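Local coordinates for p-47 protein (PDB 6EKT), which resembles tubular lipid-binding (TULIP) proteins and may belong to a progenitor complex that protects botulinum neurotoxin on its passage through the host gut, at residues C33-V38 with I73-S78; N80-K85 with F196-P201; L287-L292 with K389-A394. All blocks are in the same frame, centred on the assembly; numbering follows the deposited sequence.

Contact 1: residues C33-V38 with I73-S78; sequences CSKRVV and IINGGS
Lys35 reaches over to Ile73 on strand 72-74 and runs alongside it, the two side chains sliding past each other in opposite directions. The aliphatic part of the lysine does the touching: CD of Lys35 rests 3.7 Å from Ile73 O and 4.1 Å from Ile73 CG2. Its first torsion puts CG between the backbone N and the carbonyl carbon (chi1 72°), and the chain then bends at chi2 (144°) and again at chi4, which turns NZ aside. The ammonium group thereby meets a water rather than the carbonyl itself; Lys35 NZ gives a hydrogen bond to this water at 3.2 Å, and the water passes one on to Ile73 O at 2.7 Å. Beyond Ile73, the side chain of Asn75 crosses that of the lysine at about a right angle, with OD1 of Asn75 lying 3.9 Å from CE of Lys35; that oxygen is hydrogen-bonded to Tyr198. Val38, one helical turn on, makes the apolar half of the contact, its CG1 meeting Ile73 CD1 at 3.5 Å. Lys35 and Val38 therefore address the two ends of one residue, its carbonyl group and the tip of its side chain.

Ser34 stands at the N-cap of helix 35-49, where its OG accepts a weak bond from Arg36 N. A second link from this helix comes from Asn39, whose side chain bonds Ile73 N. The start of the helix, directly after strand 29-34, is thus packed against strand 72-74, an edge strand of a different antiparallel sheet, while Leu82 and Ile84 of strand 81-88 and Tyr198 of strand 193-199 also pack on Ile73.

Contact 2: residues N80-K85 with F196-P201; sequences NFLRIK and FVYYSP
Tyr198, which packs on Leu82 across the contact, has its OH hydrogen-bonded to Asn75, outside the two segments. This bond ties down the far end of a ring whose nearer part meets leucine. CD2 of Leu82 touches CD2 of Tyr198 at 3.4 Å and CZ of Phe196 at 3.7 Å, so one methyl group is shared by two aromatic side chains. The leucine crosses each of them at about a right angle. Two residues apart on strand 193-199, both aromatic side chains leave it on the same side, and with CG anti to the backbone N (chi1 164° in Phe196 and -171° in Tyr198) their rings extend to the leucine.

Farther back along the chain, the Phe196 ring lies against backbone more than side chain. Its CD2 comes 3.7 Å from CA of Asn80, and the carbonyl carbon of Asn80 sits at the ring edge, in its plane. Phe81 O also approaches this edge, and it lies 4.0 Å from CB of Tyr198. The Asn80 amide turns elsewhere, its OD1 bonding Lys112.

Strands 81-85 and 196-199 pass 7.3 Å apart with their directions 43° from each other. The chemistry is that of two sheets meeting by van der Waals packing of aromatic rings on a leucine methyl and on backbone, with no hydrogen bond across and with Asn80 OD1 and Tyr198 OH bonded outside the two segments.

Contact 3: residues L287-L292 with K389-A394; sequences LNWYGL and KSIEGA
Trp289 lays one face of its indole against Ile391 and turns its ring nitrogen to Ser390, and these three residues bury the most surface here. CG1 of Ile391 sits over the middle of the six-membered ring, 3.8 Å from its centroid and only 9° off the normal, a clear CH-pi contact. The methyl of Ala394 takes the rim instead, in the ring plane, with its CB 3.6 Å from CZ2 of Trp289. Near the rim of the opposite face comes Tyr290 CE2.

The polar point is Ser390 OG, which accepts from Trp289 NE1 at 3.0 Å; the N-H...O angle is 151°, and the oxygen is tilted somewhat out of the indole plane. Ser390 holds OG anti to the backbone nitrogen (chi1 -178°), which points it at the indole N-H. A water bridges the same OG to the hydroxyl of Tyr290. Leu292 covers the serine with its two methyl groups, CD1 coming 3.6 Å from Ser390 CB.

Met260 and Ile264 pack on Trp289, and Ile303 touches both Trp289 and Ile391. Helix 374-394 thereby packs against the loop that follows strand 279-288 and the start of strand 292-294, consistent with the TULIP-like design in which a beta-sheet wraps around a long helix.

How the contacts relate
Contacts 1 and 2 form one continuous patch, their centres 6 Å apart, and both join the sheet containing strands 72-74 and 81-88 to the sheet holding strands 29-34 and 193-199, contact 1 through the helix that follows strand 29-34. Between them, Ile74 N makes a probable hydrogen bond to Arg83 O at 2.8 Å, as befits neighbouring strands of one sheet, and Lys35 CD packs 3.3 Å from Tyr198 OH. Contact 3 belongs to the other end of this elongated molecule, across the centre of the chain: its nearest atoms are about 36 Å from contact 1 and about 38 Å from contact 2. The worked example thus pairs an intersheet seam with a separate packing of a helix on a loop between strands.

Contact 1: residues C33-V38 with I73-S78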
ATOM      1  N   CYS A  33       2.063   9.475  -1.691  1.00 26.47           N
ATOM      2  CA  CYS A  33       2.005  10.772  -1.006  1.00 28.92           C
ATOM      3  C   CYS A  33       1.661  11.872  -1.992  1.00 29.38           C
ATOM      4  O   CYS A  33       2.134  11.872  -3.138  1.00 28.61           O
ATOM      5  CB  CYS A  33       3.323  11.107  -0.296  1.00 29.65           C
ATOM      6  SG  CYS A  33       3.289  12.611   0.726  0.98 32.00           S
ATOM      7  N   SER A  34       0.814  12.787  -1.530  1.00 31.12           N
ATOM      8  CA  SER A  34       0.389  13.968  -2.277  1.00 32.38           C
ATOM      9  C   SER A  34       1.585  14.895  -2.521  1.00 32.77           C
ATOM     10  O   SER A  34       2.422  15.088  -1.624  1.00 32.34           O
ATOM     11  CB  SER A  34      -0.708  14.677  -1.463  1.00 34.87           C
ATOM     12  OG  SER A  34      -0.966  15.987  -1.939  1.00 37.64           O
ATOM     13  N   LYS A  35       1.691  15.432  -3.740  1.00 33.08           N
ATOM     14  CA  LYS A  35       2.767  16.364  -4.046  1.00 34.95           C
ATOM     15  C   LYS A  35       2.615  17.683  -3.290  1.00 36.54           C
ATOM     16  O   LYS A  35       3.619  18.353  -3.000  1.00 37.57           O
ATOM     17  CB  LYS A  35       2.904  16.602  -5.556  1.00 35.17           C
ATOM     18  CG  LYS A  35       1.792  17.436  -6.167  1.00 37.78           C
ATOM     19  CD  LYS A  35       2.321  18.336  -7.268  1.00 38.66           C
ATOM     20  CE  LYS A  35       1.189  19.054  -7.990  1.00 41.01           C
ATOM     21  NZ  LYS A  35       0.559  20.089  -7.130  1.00 43.92           N
ATOM     22  N   ARG A  36       1.369  18.053  -2.983  1.00 37.57           N
ATOM     23  CA  ARG A  36       1.076  19.219  -2.138  1.00 40.28           C
ATOM     24  C   ARG A  36       1.831  19.116  -0.792  1.00 40.49           C
ATOM     25  O   ARG A  36       2.416  20.092  -0.322  1.00 40.13           O
ATOM     26  CB  ARG A  36      -0.444  19.373  -1.934  1.00 42.28           C
ATOM     27  CG  ARG A  36      -0.872  20.697  -1.299  1.00 46.13           C
ATOM     28  CD  ARG A  36      -2.350  21.016  -1.501  1.00 48.43           C
ATOM     29  NE  ARG A  36      -3.222  19.993  -0.917  1.00 50.89           N
ATOM     30  CZ  ARG A  36      -3.653  19.946   0.348  1.00 52.52           C
ATOM     31  NH1 ARG A  36      -4.423  18.935   0.721  1.00 53.17           N
ATOM     32  NH2 ARG A  36      -3.332  20.878   1.244  1.00 54.25           N
ATOM     33  N   VAL A  37       1.844  17.912  -0.210  1.00 38.72           N
ATOM     34  CA  VAL A  37       2.582  17.652   1.029  1.00 38.20           C
ATOM     35  C   VAL A  37       4.090  17.757   0.791  1.00 37.22           C
ATOM     36  O   VAL A  37       4.784  18.436   1.551  1.00 38.94           O
ATOM     37  CB  VAL A  37       2.211  16.269   1.633  1.00 37.62           C
ATOM     38  CG1 VAL A  37       3.051  15.964   2.872  1.00 38.44           C
ATOM     39  CG2 VAL A  37       0.727  16.224   1.962  1.00 37.98           C
ATOM     40  N   VAL A  38       4.589  17.104  -0.268  1.00 34.39           N
ATOM     41  CA  VAL A  38       6.024  17.110  -0.556  1.00 33.74           C
ATOM     42  C   VAL A  38       6.528  18.540  -0.820  1.00 34.14           C
ATOM     43  O   VAL A  38       7.596  18.917  -0.343  1.00 34.38           O
ATOM     44  CB  VAL A  38       6.401  16.159  -1.717  1.00 32.06           C
ATOM     45  CG1 VAL A  38       7.885  16.239  -2.035  1.00 31.25           C
ATOM     46  CG2 VAL A  38       6.053  14.714  -1.344  1.00 30.93           C
ATOM     47  N   ILE A  73       7.377  21.039  -7.316  1.00 32.85           N
ATOM     48  CA  ILE A  73       6.925  19.934  -8.160  1.00 31.76           C
ATOM     49  C   ILE A  73       5.620  20.339  -8.824  1.00 32.28           C
ATOM     50  O   ILE A  73       4.764  20.939  -8.188  1.00 33.85           O
ATOM     51  CB  ILE A  73       6.694  18.631  -7.340  1.00 30.81           C
ATOM     52  CG1 ILE A  73       7.965  18.246  -6.574  1.00 30.51           C
ATOM     53  CG2 ILE A  73       6.206  17.472  -8.233  1.00 28.77           C
ATOM     54  CD1 ILE A  73       7.702  17.332  -5.392  1.00 30.62           C
ATOM     55  N   ILE A  74       5.498  20.019 -10.112  1.00 31.94           N
ATOM     56  CA  ILE A  74       4.274  20.241 -10.882  1.00 32.93           C
ATOM     57  C   ILE A  74       3.929  18.953 -11.636  1.00 32.16           C
ATOM     58  O   ILE A  74       4.754  18.036 -11.704  1.00 30.55           O
ATOM     59  CB  ILE A  74       4.399  21.471 -11.846  1.00 33.62           C
ATOM     60  CG1 ILE A  74       5.510  21.277 -12.902  1.00 32.37           C
ATOM     61  CG2 ILE A  74       4.599  22.762 -11.043  1.00 35.34           C
ATOM     62  CD1 ILE A  74       5.611  22.388 -13.942  1.00 32.18           C
ATOM     63  N   ASN A  75       2.732  18.886 -12.213  1.00 34.91           N
ATOM     64  CA  ASN A  75       2.319  17.684 -12.942  1.00 38.17           C
ATOM     65  C   ASN A  75       3.013  17.557 -14.291  1.00 39.70           C
ATOM     66  O   ASN A  75       3.682  18.487 -14.738  1.00 39.98           O
ATOM     67  CB  ASN A  75       0.788  17.615 -13.085  1.00 39.48           C
ATOM     68  CG  ASN A  75       0.103  17.236 -11.778  1.00 41.03           C
ATOM     69  OD1 ASN A  75       0.662  16.512 -10.949  1.00 39.82           O
ATOM     70  ND2 ASN A  75      -1.114  17.725 -11.589  1.00 43.50           N
ATOM     71  N   GLY A  76       2.872  16.390 -14.914  1.00 41.53           N
ATOM     72  CA  GLY A  76       3.337  16.188 -16.279  1.00 43.70           C
ATOM     73  C   GLY A  76       4.588  15.347 -16.316  1.00 45.21           C
ATOM     74  O   GLY A  76       4.994  14.868 -17.379  1.00 44.43           O
ATOM     75  N   GLY A  77       5.197  15.177 -15.143  1.00 48.12           N
ATOM     76  CA  GLY A  77       6.321  14.275 -14.956  1.00 49.47           C
ATOM     77  C   GLY A  77       6.013  12.890 -15.489  1.00 51.21           C
ATOM     78  O   GLY A  77       4.980  12.288 -15.169  1.00 52.87           O
ATOM     79  N   SER A  78       6.927  12.420 -16.281  1.00 52.06           N
ATOM     80  CA  SER A  78       6.819  11.163 -16.891  1.00 52.49           C
ATOM     81  C   SER A  78       7.513  10.168 -16.031  1.00 52.05           C
ATOM     82  O   SER A  78       8.594  10.442 -15.545  1.00 51.61           O
ATOM     83  CB  SER A  78       7.568  11.221 -18.206  1.00 51.83           C
ATOM     84  OG  SER A  78       8.845  11.821 -18.064  1.00 53.70           O
TER
HETATM   85  O   HOH W   1       2.549  22.441  -7.896  1.00 43.01           O

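Contact 2: residues N80-K85 with F196-P201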
ATOM      1  N   ASN A  80       9.581   8.014 -13.922  1.00 41.56           N
ATOM      2  CA  ASN A  80      10.459   8.194 -12.813  1.00 41.29           C
ATOM      3  C   ASN A  80      11.150   9.544 -12.725  1.00 37.30           C
ATOM      4  O   ASN A  80      12.151   9.649 -12.149  1.00 37.09           O
ATOM      5  CB  ASN A  80      11.467   7.071 -12.724  1.00 44.32           C
ATOM      6  CG  ASN A  80      12.162   6.820 -14.021  1.00 46.25           C
ATOM      7  OD1 ASN A  80      12.623   7.720 -14.635  1.00 46.30           O
ATOM      8  ND2 ASN A  80      12.252   5.578 -14.421  1.00 49.23           N
ATOM      9  N   PHE A  81      10.601  10.533 -13.378  1.00 34.38           N
ATOM     10  CA  PHE A  81      11.042  11.930 -13.255  1.00 32.79           C
ATOM     11  C   PHE A  81      10.008  12.715 -12.468  1.00 32.32           C
ATOM     12  O   PHE A  81       8.801  12.460 -12.579  1.00 33.42           O
ATOM     13  CB  PHE A  81      11.148  12.602 -14.642  1.00 31.83           C
ATOM     14  CG  PHE A  81      12.316  12.153 -15.465  1.00 31.68           C
ATOM     15  CD1 PHE A  81      12.196  11.053 -16.331  1.00 31.46           C
ATOM     16  CD2 PHE A  81      13.528  12.853 -15.418  1.00 31.43           C
ATOM     17  CE1 PHE A  81      13.273  10.656 -17.115  1.00 31.97           C
ATOM     18  CE2 PHE A  81      14.610  12.450 -16.189  1.00 31.73           C
ATOM     19  CZ  PHE A  81      14.480  11.347 -17.039  1.00 31.70           C
ATOM     20  N   LEU A  82      10.473  13.704 -11.709  1.00 31.39           N
ATOM     21  CA  LEU A  82       9.596  14.769 -11.250  1.00 30.64           C
ATOM     22  C   LEU A  82       9.774  15.986 -12.136  1.00 30.25           C
ATOM     23  O   LEU A  82      10.913  16.372 -12.424  1.00 29.95           O
ATOM     24  CB  LEU A  82       9.923  15.185  -9.810  1.00 31.10           C
ATOM     25  CG  LEU A  82       9.570  14.299  -8.635  1.00 31.59           C
ATOM     26  CD1 LEU A  82       9.978  15.023  -7.364  1.00 32.48           C
ATOM     27  CD2 LEU A  82       8.085  13.956  -8.589  1.00 31.18           C
ATOM     28  N   ARG A  83       8.663  16.586 -12.556  1.00 29.33           N
ATOM     29  CA  ARG A  83       8.708  17.899 -13.212  1.00 29.23           C
ATOM     30  C   ARG A  83       8.695  19.007 -12.154  1.00 30.02           C
ATOM     31  O   ARG A  83       7.877  18.968 -11.235  1.00 30.04           O
ATOM     32  CB  ARG A  83       7.556  18.070 -14.196  1.00 29.29           C
ATOM     33  CG  ARG A  83       7.805  19.230 -15.155  1.00 29.89           C
ATOM     34  CD  ARG A  83       6.742  19.328 -16.217  1.00 30.38           C
ATOM     35  NE  ARG A  83       6.817  18.267 -17.234  1.00 30.51           N
ATOM     36  CZ  ARG A  83       5.967  18.163 -18.256  1.00 31.35           C
ATOM     37  NH1 ARG A  83       4.981  19.042 -18.407  1.00 32.36           N
ATOM     38  NH2 ARG A  83       6.090  17.177 -19.129  1.00 31.44           N
ATOM     39  N   ILE A  84       9.614  19.971 -12.267  1.00 29.67           N
ATOM     40  CA  ILE A  84       9.791  20.995 -11.232  1.00 30.25           C
ATOM     41  C   ILE A  84      10.035  22.383 -11.818  1.00 31.53           C
ATOM     42  O   ILE A  84      10.642  22.513 -12.898  1.00 31.11           O
ATOM     43  CB  ILE A  84      10.904  20.645 -10.212  1.00 30.46           C
ATOM     44  CG1 ILE A  84      12.285  20.535 -10.887  1.00 30.77           C
ATOM     45  CG2 ILE A  84      10.524  19.391  -9.403  1.00 30.20           C
ATOM     46  CD1 ILE A  84      13.456  20.617  -9.921  1.00 31.69           C
ATOM     47  N   LYS A  85       9.523  23.402 -11.128  1.00 32.79           N
ATOM     48  CA  LYS A  85       9.844  24.792 -11.445  1.00 34.51           C
ATOM     49  C   LYS A  85      10.959  25.225 -10.501  1.00 34.73           C
ATOM     50  O   LYS A  85      10.886  24.944  -9.299  1.00 33.82           O
ATOM     51  CB  LYS A  85       8.638  25.704 -11.226  1.00 37.22           C
ATOM     52  CG  LYS A  85       7.458  25.514 -12.170  1.00 38.97           C
ATOM     53  CD  LYS A  85       6.393  26.534 -11.796  1.00 42.12           C
ATOM     54  CE  LYS A  85       5.022  26.205 -12.368  1.00 43.67           C
ATOM     55  NZ  LYS A  85       4.025  27.189 -11.847  1.00 44.93           N
ATOM     56  N   PHE A 196       9.889   3.958  -8.258  1.00 25.57           N
ATOM     57  CA  PHE A 196       9.155   5.226  -8.126  1.00 25.49           C
ATOM     58  C   PHE A 196       8.334   5.549  -9.381  1.00 25.40           C
ATOM     59  O   PHE A 196       8.815   5.364 -10.507  1.00 23.94           O
ATOM     60  CB  PHE A 196      10.110   6.408  -7.814  1.00 26.46           C
ATOM     61  CG  PHE A 196       9.478   7.758  -8.055  1.00 26.10           C
ATOM     62  CD1 PHE A 196       8.505   8.252  -7.182  1.00 26.65           C
ATOM     63  CD2 PHE A 196       9.797   8.500  -9.200  1.00 26.29           C
ATOM     64  CE1 PHE A 196       7.873   9.478  -7.420  1.00 26.86           C
ATOM     65  CE2 PHE A 196       9.168   9.732  -9.449  1.00 26.31           C
ATOM     66  CZ  PHE A 196       8.203  10.212  -8.558  1.00 26.85           C
ATOM     67  N   VAL A 197       7.107   6.052  -9.193  1.00 25.57           N
ATOM     68  CA  VAL A 197       6.239   6.450 -10.310  1.00 25.78           C
ATOM     69  C   VAL A 197       5.468   7.693  -9.911  1.00 25.31           C
ATOM     70  O   VAL A 197       4.904   7.722  -8.816  1.00 23.58           O
ATOM     71  CB  VAL A 197       5.196   5.342 -10.660  1.00 27.04           C
ATOM     72  CG1 VAL A 197       4.397   5.712 -11.907  1.00 29.22           C
ATOM     73  CG2 VAL A 197       5.883   4.023 -10.920  1.00 28.88           C
ATOM     74  N   TYR A 198       5.449   8.713 -10.786  1.00 25.53           N
ATOM     75  CA  TYR A 198       4.622   9.913 -10.568  1.00 26.48           C
ATOM     76  C   TYR A 198       3.298   9.729 -11.274  1.00 26.24           C
ATOM     77  O   TYR A 198       3.279   9.214 -12.376  1.00 27.10           O
ATOM     78  CB  TYR A 198       5.311  11.189 -11.098  1.00 27.51           C
ATOM     79  CG  TYR A 198       4.577  12.460 -10.702  1.00 28.98           C
ATOM     80  CD1 TYR A 198       3.555  13.000 -11.500  1.00 29.78           C
ATOM     81  CD2 TYR A 198       4.872  13.095  -9.497  1.00 30.58           C
ATOM     82  CE1 TYR A 198       2.874  14.154 -11.108  1.00 31.63           C
ATOM     83  CE2 TYR A 198       4.199  14.238  -9.103  1.00 32.16           C
ATOM     84  CZ  TYR A 198       3.213  14.766  -9.909  1.00 32.12           C
ATOM     85  OH  TYR A 198       2.562  15.893  -9.470  1.00 34.12           O
ATOM     86  N   TYR A 199       2.202  10.165 -10.655  1.00 27.07           N
ATOM     87  CA  TYR A 199       0.856   9.964 -11.200  1.00 27.62           C
ATOM     88  C   TYR A 199       0.064  11.260 -11.186  1.00 29.62           C
ATOM     89  O   TYR A 199       0.050  11.956 -10.167  1.00 29.86           O
ATOM     90  CB  TYR A 199       0.106   8.891 -10.372  1.00 26.90           C
ATOM     91  CG  TYR A 199      -1.343   8.650 -10.775  1.00 26.90           C
ATOM     92  CD1 TYR A 199      -2.383   9.405 -10.202  1.00 27.60           C
ATOM     93  CD2 TYR A 199      -1.682   7.655 -11.708  1.00 26.78           C
ATOM     94  CE1 TYR A 199      -3.712   9.190 -10.547  1.00 28.56           C
ATOM     95  CE2 TYR A 199      -3.019   7.438 -12.068  1.00 27.45           C
ATOM     96  CZ  TYR A 199      -4.029   8.207 -11.481  1.00 28.47           C
ATOM     97  OH  TYR A 199      -5.354   8.002 -11.808  1.00 29.71           O
ATOM     98  N   SER A 200      -0.621  11.551 -12.298  1.00 32.37           N
ATOM     99  CA  SER A 200      -1.504  12.729 -12.435  1.00 34.77           C
ATOM    100  C   SER A 200      -2.990  12.344 -12.383  1.00 37.56           C
ATOM    101  O   SER A 200      -3.491  11.695 -13.304  1.00 37.89           O
ATOM    102  CB  SER A 200      -1.195  13.489 -13.732  1.00 38.20           C
ATOM    103  OG  SER A 200       0.155  13.956 -13.751  1.00 39.29           O
ATOM    104  N   PRO A 201      -3.703  12.729 -11.301  1.00 40.00           N
ATOM    105  CA  PRO A 201      -5.135  12.393 -11.161  1.00 42.43           C
ATOM    106  C   PRO A 201      -6.036  13.239 -12.061  1.00 45.32           C
ATOM    107  O   PRO A 201      -5.633  14.334 -12.482  1.00 45.95           O
ATOM    108  CB  PRO A 201      -5.423  12.673  -9.683  1.00 42.42           C
ATOM    109  CG  PRO A 201      -4.410  13.696  -9.295  1.00 42.29           C
ATOM    110  CD  PRO A 201      -3.178  13.402 -10.099  1.00 40.71           C
TER

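Contact 3: residues L287-L292 with K389-A394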
ATOM      1  N   LEU A 287     -11.386 -29.131  12.091  1.00 25.01           N
ATOM      2  CA  LEU A 287     -11.550 -28.052  13.024  1.00 25.29           C
ATOM      3  C   LEU A 287     -12.446 -28.532  14.139  1.00 25.53           C
ATOM      4  O   LEU A 287     -13.620 -28.839  13.919  1.00 24.87           O
ATOM      5  CB  LEU A 287     -12.127 -26.828  12.311  1.00 24.71           C
ATOM      6  CG  LEU A 287     -11.451 -26.392  10.996  1.00 24.58           C
ATOM      7  CD1 LEU A 287     -12.167 -25.147  10.482  1.00 23.98           C
ATOM      8  CD2 LEU A 287      -9.965 -26.104  11.201  1.00 25.94           C
ATOM      9  N   ASN A 288     -11.860 -28.630  15.331  1.00 25.63           N
ATOM     10  CA  ASN A 288     -12.540 -29.169  16.508  1.00 26.20           C
ATOM     11  C   ASN A 288     -13.183 -28.020  17.270  1.00 25.42           C
ATOM     12  O   ASN A 288     -12.497 -27.319  18.027  1.00 25.03           O
ATOM     13  CB  ASN A 288     -11.521 -29.873  17.408  1.00 28.26           C
ATOM     14  CG  ASN A 288     -10.977 -31.129  16.781  1.00 29.46           C
ATOM     15  OD1 ASN A 288     -11.698 -32.106  16.635  1.00 31.16           O
ATOM     16  ND2 ASN A 288      -9.698 -31.108  16.394  1.00 30.53           N
ATOM     17  N   TRP A 289     -14.476 -27.805  17.029  1.00 23.63           N
ATOM     18  CA  TRP A 289     -15.240 -26.750  17.713  1.00 23.49           C
ATOM     19  C   TRP A 289     -15.213 -26.928  19.238  1.00 24.21           C
ATOM     20  O   TRP A 289     -14.993 -28.040  19.734  1.00 24.55           O
ATOM     21  CB  TRP A 289     -16.696 -26.735  17.217  1.00 22.70           C
ATOM     22  CG  TRP A 289     -17.336 -25.389  17.299  1.00 22.53           C
ATOM     23  CD1 TRP A 289     -18.299 -24.992  18.159  1.00 22.88           C
ATOM     24  CD2 TRP A 289     -17.016 -24.246  16.488  1.00 22.30           C
ATOM     25  NE1 TRP A 289     -18.612 -23.658  17.941  1.00 22.83           N
ATOM     26  CE2 TRP A 289     -17.851 -23.189  16.909  1.00 22.07           C
ATOM     27  CE3 TRP A 289     -16.118 -24.027  15.429  1.00 21.77           C
ATOM     28  CZ2 TRP A 289     -17.811 -21.917  16.323  1.00 22.13           C
ATOM     29  CZ3 TRP A 289     -16.071 -22.757  14.834  1.00 21.43           C
ATOM     30  CH2 TRP A 289     -16.920 -21.715  15.291  1.00 22.16           C
ATOM     31  N   TYR A 290     -15.423 -25.834  19.971  1.00 24.71           N
ATOM     32  CA  TYR A 290     -15.574 -25.910  21.419  1.00 25.68           C
ATOM     33  C   TYR A 290     -16.881 -26.621  21.815  1.00 24.54           C
ATOM     34  O   TYR A 290     -17.804 -26.751  21.012  1.00 23.11           O
ATOM     35  CB  TYR A 290     -15.458 -24.536  22.081  1.00 26.57           C
ATOM     36  CG  TYR A 290     -16.370 -23.464  21.523  1.00 27.24           C
ATOM     37  CD1 TYR A 290     -17.653 -23.253  22.049  1.00 27.90           C
ATOM     38  CD2 TYR A 290     -15.940 -22.631  20.489  1.00 26.94           C
ATOM     39  CE1 TYR A 290     -18.479 -22.241  21.553  1.00 27.85           C
ATOM     40  CE2 TYR A 290     -16.764 -21.635  19.982  1.00 27.54           C
ATOM     41  CZ  TYR A 290     -18.028 -21.438  20.523  1.00 27.76           C
ATOM     42  OH  TYR A 290     -18.830 -20.434  20.000  1.00 28.23           O
ATOM     43  N   GLY A 291     -16.930 -27.107  23.043  1.00 25.45           N
ATOM     44  CA  GLY A 291     -18.101 -27.827  23.538  1.00 26.18           C
ATOM     45  C   GLY A 291     -19.285 -26.893  23.651  1.00 26.75           C
ATOM     46  O   GLY A 291     -19.160 -25.793  24.177  1.00 26.66           O
ATOM     47  N   LEU A 292     -20.422 -27.338  23.129  1.00 26.54           N
ATOM     48  CA  LEU A 292     -21.697 -26.614  23.241  1.00 27.33           C
ATOM     49  C   LEU A 292     -22.695 -27.364  24.099  1.00 28.17           C
ATOM     50  O   LEU A 292     -22.993 -28.545  23.837  1.00 27.02           O
ATOM     51  CB  LEU A 292     -22.323 -26.438  21.854  1.00 27.07           C
ATOM     52  CG  LEU A 292     -21.605 -25.586  20.854  1.00 27.46           C
ATOM     53  CD1 LEU A 292     -22.354 -25.763  19.536  1.00 26.38           C
ATOM     54  CD2 LEU A 292     -21.656 -24.140  21.335  1.00 28.25           C
ATOM     55  N   LYS A 389     -25.941 -22.540  14.496  1.00 21.39           N
ATOM     56  CA  LYS A 389     -26.039 -21.148  15.013  1.00 22.53           C
ATOM     57  C   LYS A 389     -24.737 -20.709  15.686  1.00 22.47           C
ATOM     58  O   LYS A 389     -24.280 -19.562  15.487  1.00 22.37           O
ATOM     59  CB  LYS A 389     -27.220 -20.977  15.961  1.00 23.77           C
ATOM     60  CG  LYS A 389     -28.577 -21.130  15.256  1.00 24.88           C
ATOM     61  CD  LYS A 389     -28.930 -19.931  14.405  1.00 25.63           C
ATOM     62  CE  LYS A 389     -29.167 -18.676  15.247  1.00 27.39           C
ATOM     63  NZ  LYS A 389     -29.449 -17.482  14.390  1.00 28.78           N
ATOM     64  N   SER A 390     -24.124 -21.629  16.434  1.00 22.08           N
ATOM     65  CA  SER A 390     -22.834 -21.334  17.097  1.00 22.43           C
ATOM     66  C   SER A 390     -21.765 -20.927  16.084  1.00 22.27           C
ATOM     67  O   SER A 390     -21.137 -19.868  16.223  1.00 22.50           O
ATOM     68  CB  SER A 390     -22.345 -22.521  17.940  1.00 22.68           C
ATOM     69  OG  SER A 390     -21.128 -22.186  18.589  1.00 23.27           O
ATOM     70  N   ILE A 391     -21.581 -21.767  15.064  1.00 21.39           N
ATOM     71  CA  ILE A 391     -20.579 -21.536  14.036  1.00 21.51           C
ATOM     72  C   ILE A 391     -20.883 -20.236  13.288  1.00 22.06           C
ATOM     73  O   ILE A 391     -19.995 -19.374  13.159  1.00 22.14           O
ATOM     74  CB  ILE A 391     -20.453 -22.738  13.077  1.00 20.47           C
ATOM     75  CG1 ILE A 391     -19.961 -23.969  13.853  1.00 20.97           C
ATOM     76  CG2 ILE A 391     -19.555 -22.401  11.872  1.00 19.65           C
ATOM     77  CD1 ILE A 391     -20.087 -25.277  13.083  1.00 20.49           C
ATOM     78  N   GLU A 392     -22.134 -20.066  12.845  1.00 22.20           N
ATOM     79  CA  GLU A 392     -22.531 -18.846  12.104  1.00 23.37           C
ATOM     80  C   GLU A 392     -22.206 -17.598  12.890  1.00 23.81           C
ATOM     81  O   GLU A 392     -21.709 -16.633  12.330  1.00 23.10           O
ATOM     82  CB  GLU A 392     -24.027 -18.850  11.766  1.00 23.40           C
ATOM     83  CG  GLU A 392     -24.360 -19.845  10.661  1.00 23.26           C
ATOM     84  CD  GLU A 392     -25.850 -20.022  10.436  1.00 24.22           C
ATOM     85  OE1 GLU A 392     -26.661 -19.576  11.285  1.00 23.72           O
ATOM     86  OE2 GLU A 392     -26.203 -20.611   9.382  1.00 25.55           O
ATOM     87  N   GLY A 393     -22.467 -17.638  14.199  1.00 24.33           N
ATOM     88  CA  GLY A 393     -22.286 -16.465  15.049  1.00 25.28           C
ATOM     89  C   GLY A 393     -20.813 -16.181  15.326  1.00 24.81           C
ATOM     90  O   GLY A 393     -20.461 -15.067  15.706  1.00 25.08           O
ATOM     91  N   ALA A 394     -19.965 -17.192  15.144  1.00 23.60           N
ATOM     92  CA  ALA A 394     -18.537 -17.074  15.466  1.00 24.11           C
ATOM     93  C   ALA A 394     -17.702 -16.654  14.251  1.00 24.22           C
ATOM     94  O   ALA A 394     -16.514 -16.420  14.392  1.00 24.64           O
ATOM     95  CB  ALA A 394     -18.013 -18.382  16.027  1.00 23.01           C
TER
HETATM   96  O   HOH W   2     -21.687 -20.357  20.481  1.00 29.95           O